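Putative aminopeptidase (Leishmania major, PDB 5NTH) is an M17-family leucyl aminopeptidase that binds manganese ions and probably removes amino-terminal residues from peptides. Local coordinates at residues D228-A233 against P273-T278; T24-K29 against A236-A241. All coordinates share one frame; numbering follows the deposited sequence.

Contact 1 (D228-A233 against P273-T278)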
# COMPACT_ATOMS: atom_id res chain seq x y z
N ASP A 228 8.01 -32.25 -5.51
CA ASP A 228 8.33 -31.44 -6.67
C ASP A 228 7.88 -32.20 -7.91
O ASP A 228 7.24 -33.24 -7.81
CB ASP A 228 9.83 -31.12 -6.69
CG ASP A 228 10.71 -32.36 -6.78
OD1 ASP A 228 10.30 -33.37 -7.36
OD2 ASP A 228 11.84 -32.33 -6.27
N THR A 229 8.24 -31.70 -9.08
CA THR A 229 7.76 -32.30 -10.30
C THR A 229 8.39 -33.63 -10.63
O THR A 229 7.77 -34.41 -11.33
CB THR A 229 8.00 -31.38 -11.51
OG1 THR A 229 9.40 -31.18 -11.72
CG2 THR A 229 7.28 -30.04 -11.31
N VAL A 230 9.60 -33.87 -10.18
CA VAL A 230 10.25 -35.16 -10.46
C VAL A 230 9.69 -36.25 -9.57
O VAL A 230 9.57 -37.41 -9.98
CB VAL A 230 11.79 -35.07 -10.35
CG1 VAL A 230 12.44 -36.43 -10.42
CG2 VAL A 230 12.32 -34.22 -11.49
N VAL A 231 9.34 -35.88 -8.35
CA VAL A 231 8.86 -36.84 -7.39
C VAL A 231 7.43 -37.16 -7.75
O VAL A 231 7.09 -38.33 -7.90
CB VAL A 231 8.96 -36.31 -5.94
CG1 VAL A 231 8.19 -37.21 -4.97
CG2 VAL A 231 10.41 -36.23 -5.52
N TYR A 232 6.61 -36.12 -7.89
CA TYR A 232 5.23 -36.25 -8.36
C TYR A 232 5.18 -37.14 -9.60
O TYR A 232 4.29 -37.96 -9.72
CB TYR A 232 4.66 -34.89 -8.70
CG TYR A 232 3.17 -34.75 -8.65
CD1 TYR A 232 2.31 -35.86 -8.68
CD2 TYR A 232 2.60 -33.49 -8.60
CE1 TYR A 232 0.94 -35.70 -8.64
CE2 TYR A 232 1.23 -33.31 -8.55
CZ TYR A 232 0.39 -34.41 -8.58
OH TYR A 232 -1.00 -34.23 -8.53
N ALA A 233 6.13 -36.99 -10.51
CA ALA A 233 6.18 -37.86 -11.71
C ALA A 233 6.55 -39.33 -11.43
O ALA A 233 6.02 -40.26 -12.05
CB ALA A 233 7.16 -37.30 -12.72
N PRO A 273 12.46 -29.70 -13.45
CA PRO A 273 11.82 -29.26 -14.69
C PRO A 273 10.32 -29.59 -14.86
O PRO A 273 9.74 -30.34 -14.10
CB PRO A 273 12.66 -29.94 -15.77
CG PRO A 273 13.17 -31.18 -15.12
CD PRO A 273 13.29 -30.91 -13.65
N ALA A 274 9.74 -29.00 -15.89
CA ALA A 274 8.34 -29.22 -16.22
C ALA A 274 8.07 -30.62 -16.81
O ALA A 274 8.95 -31.23 -17.40
CB ALA A 274 7.87 -28.14 -17.18
N HIS A 275 6.84 -31.11 -16.60
CA HIS A 275 6.39 -32.36 -17.21
C HIS A 275 4.94 -32.23 -17.62
O HIS A 275 4.11 -31.73 -16.86
CB HIS A 275 6.37 -33.55 -16.25
CG HIS A 275 7.68 -33.88 -15.61
ND1 HIS A 275 8.30 -33.05 -14.70
CD2 HIS A 275 8.43 -35.01 -15.66
CE1 HIS A 275 9.40 -33.64 -14.27
NE2 HIS A 275 9.50 -34.83 -14.83
N LEU A 276 4.62 -32.74 -18.80
CA LEU A 276 3.27 -33.19 -19.07
C LEU A 276 3.25 -34.69 -18.86
O LEU A 276 3.99 -35.43 -19.50
CB LEU A 276 2.80 -32.79 -20.46
CG LEU A 276 2.28 -31.35 -20.53
CD1 LEU A 276 2.08 -30.98 -21.97
CD2 LEU A 276 0.96 -31.17 -19.80
N VAL A 277 2.42 -35.13 -17.94
CA VAL A 277 2.32 -36.52 -17.63
C VAL A 277 0.87 -36.89 -17.85
O VAL A 277 -0.02 -36.24 -17.28
CB VAL A 277 2.70 -36.81 -16.18
CG1 VAL A 277 2.70 -38.31 -15.91
CG2 VAL A 277 4.05 -36.20 -15.84
N THR A 278 0.64 -37.92 -18.68
CA THR A 278 -0.69 -38.38 -18.97
C THR A 278 -0.77 -39.88 -18.78
O THR A 278 0.05 -40.63 -19.32
CB THR A 278 -1.12 -38.06 -20.39
OG1 THR A 278 -1.25 -36.64 -20.54
CG2 THR A 278 -2.48 -38.74 -20.69
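The hydroxyl OG1 of Thr229 donates to the carbonyl oxygen of Pro273 over 2.5 Å, tilted 19° from the carbonyl plane. With chi1 at 63°, OG1 stands between the backbone N and the carbonyl carbon of its own residue, a placing that sets the hydroxyl, on the first turn of helix 229-243, against the loop ahead of strand 275-282. The His275 ring lies beside this bond. Thr229 O sits over one face of the ring, 3.4 Å from His275 CE1 and offset toward the rim. The methyl of Ala233 lies over a face as well, its CB making a CH-pi contact 4.2 Å from the centroid of the His275 ring. In the M17 catalytic domain this is a helix laid along a strand of the central mixed sheet: the axes of 229-233 and 275-278 run almost parallel, 12° apart, with a closest approach of 10.0 Å. Asp228 N-caps the helix, its OD1 accepting from Val231 N at 2.9 Å and more weakly from Val230 N, while OD2 forms a salt bridge with Arg8. Val230 sends CG2 to the edge of the imidazole and, 4.1 Å away, to Pro273 CD.

Contact 2 (T24-K29 against A236-A241)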
# COMPACT_ATOMS: atom_id res chain seq x y z
N THR A 24 5.32 -44.17 0.69
CA THR A 24 4.15 -43.92 1.53
C THR A 24 3.01 -43.50 0.62
O THR A 24 1.85 -43.81 0.89
CB THR A 24 4.39 -42.83 2.57
OG1 THR A 24 4.61 -41.58 1.90
CG2 THR A 24 5.60 -43.18 3.46
N CYS A 25 3.37 -42.81 -0.46
CA CYS A 25 2.42 -42.40 -1.49
C CYS A 25 1.97 -43.51 -2.45
O CYS A 25 0.80 -43.58 -2.80
CB CYS A 25 3.03 -41.24 -2.28
SG CYS A 25 2.97 -39.68 -1.39
N THR A 26 2.90 -44.35 -2.89
CA THR A 26 2.55 -45.43 -3.82
C THR A 26 1.82 -46.62 -3.18
O THR A 26 1.07 -47.27 -3.86
CB THR A 26 3.76 -45.94 -4.64
OG1 THR A 26 4.69 -46.62 -3.80
CG2 THR A 26 4.47 -44.79 -5.35
N ASN A 27 2.04 -46.92 -1.90
CA ASN A 27 1.25 -47.96 -1.22
C ASN A 27 0.15 -47.41 -0.33
O ASN A 27 -0.40 -48.14 0.51
CB ASN A 27 2.16 -48.83 -0.36
CG ASN A 27 3.32 -49.39 -1.14
OD1 ASN A 27 4.48 -49.08 -0.84
ND2 ASN A 27 3.03 -50.21 -2.16
N PHE A 28 -0.21 -46.15 -0.50
CA PHE A 28 -1.15 -45.51 0.41
C PHE A 28 -2.46 -46.27 0.54
O PHE A 28 -3.03 -46.68 -0.46
CB PHE A 28 -1.44 -44.08 -0.07
CG PHE A 28 -2.18 -43.28 0.92
CD1 PHE A 28 -1.50 -42.61 1.89
CD2 PHE A 28 -3.55 -43.25 0.91
CE1 PHE A 28 -2.19 -41.88 2.84
CE2 PHE A 28 -4.25 -42.53 1.84
CZ PHE A 28 -3.57 -41.84 2.82
N LYS A 29 -2.94 -46.43 1.77
CA LYS A 29 -4.31 -46.83 2.02
C LYS A 29 -4.97 -45.89 2.99
O LYS A 29 -4.35 -45.41 3.93
CB LYS A 29 -4.37 -48.24 2.59
CG LYS A 29 -3.91 -49.27 1.57
CD LYS A 29 -4.07 -50.71 2.06
CE LYS A 29 -3.54 -51.72 1.03
NZ LYS A 29 -2.07 -51.57 0.72
N ALA A 236 3.37 -40.94 -10.11
CA ALA A 236 2.47 -41.19 -11.23
C ALA A 236 2.89 -42.43 -12.02
O ALA A 236 2.05 -43.26 -12.35
CB ALA A 236 2.37 -39.98 -12.14
N ALA A 237 4.19 -42.58 -12.28
CA ALA A 237 4.71 -43.81 -12.89
C ALA A 237 4.34 -45.08 -12.10
O ALA A 237 3.73 -46.00 -12.66
CB ALA A 237 6.21 -43.72 -13.09
N ALA A 238 4.64 -45.14 -10.81
CA ALA A 238 4.29 -46.32 -10.00
C ALA A 238 2.80 -46.65 -10.08
O ALA A 238 2.42 -47.80 -10.19
CB ALA A 238 4.74 -46.15 -8.54
N TYR A 239 1.94 -45.64 -10.01
CA TYR A 239 0.51 -45.88 -10.11
C TYR A 239 0.18 -46.39 -11.51
O TYR A 239 -0.72 -47.21 -11.68
CB TYR A 239 -0.32 -44.65 -9.70
CG TYR A 239 -0.56 -44.62 -8.22
CD1 TYR A 239 -1.47 -45.50 -7.62
CD2 TYR A 239 0.15 -43.75 -7.38
CE1 TYR A 239 -1.69 -45.50 -6.24
CE2 TYR A 239 -0.08 -43.74 -6.00
CZ TYR A 239 -0.99 -44.63 -5.44
OH TYR A 239 -1.20 -44.63 -4.08
N ALA A 240 0.93 -45.96 -12.51
CA ALA A 240 0.76 -46.46 -13.88
C ALA A 240 1.06 -47.94 -13.98
O ALA A 240 0.27 -48.70 -14.55
CB ALA A 240 1.63 -45.69 -14.86
N ALA A 241 2.21 -48.35 -13.46
CA ALA A 241 2.58 -49.75 -13.50
C ALA A 241 1.70 -50.61 -12.58
O ALA A 241 1.52 -51.78 -12.85
CB ALA A 241 4.05 -49.94 -13.18
O HOH W 1 -3.37 -46.19 -3.10
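Segment 24-29 carries the last turn of helix 12-26 and the extended chain that leaves it, Asn27 being the first residue to abandon helical angles, while 236-241 is helical throughout; the two backbones come nearest at Thr26 and Ala238, whose CA atoms are 6.5 Å apart. Tyr239 bridges the gap with its phenol. Tyr239 OH donates to Cys25 O over 2.6 Å, in the carbonyl plane. Cys25 O lies at the edge of the ring, 3.3 Å from Tyr239 CE2. A water donates to Tyr239 OH at 2.8 Å and to Phe28 O at 2.7 Å, tying the phenol to the departing chain as well. Thr26 CG2 lies anti to its own carbonyl carbon, beside the backbone N (chi1 68°), which puts this methyl against Ala238 CB at 3.5 Å. Leu215 of helix 203-221 and Ile333 of helix 323-341 also touch Tyr239, so the joint between the N-terminal helix and the catalytic domain sits among several helices. The phenolic oxygen thus both gives and accepts a hydrogen bond, satisfying a carbonyl at the helix C-terminus; the direct bond and the water together should restrain the position of the phenol.

How the contacts relate
Both contacts use helix 229-243: contact 1 takes its first turn and contact 2 a later one, with centres 14 Å apart. The helix is thereby joined to a sheet strand of the catalytic domain through 273-278 and to the N-terminal helix through 24-29. Contacts 1 and 2 touch where Val277 CG1 packs 4.1 Å from Ala236 CB. Contact 1 is the one closer to the metal centre: the side chain of Thr229 is about 11 Å from those of the manganese ligands Lys298 and Asp321, and about 13 Å from a bound manganese ion, beyond direct coordination. Contact 2 lies away from the manganese, actinonin and bicarbonate sites.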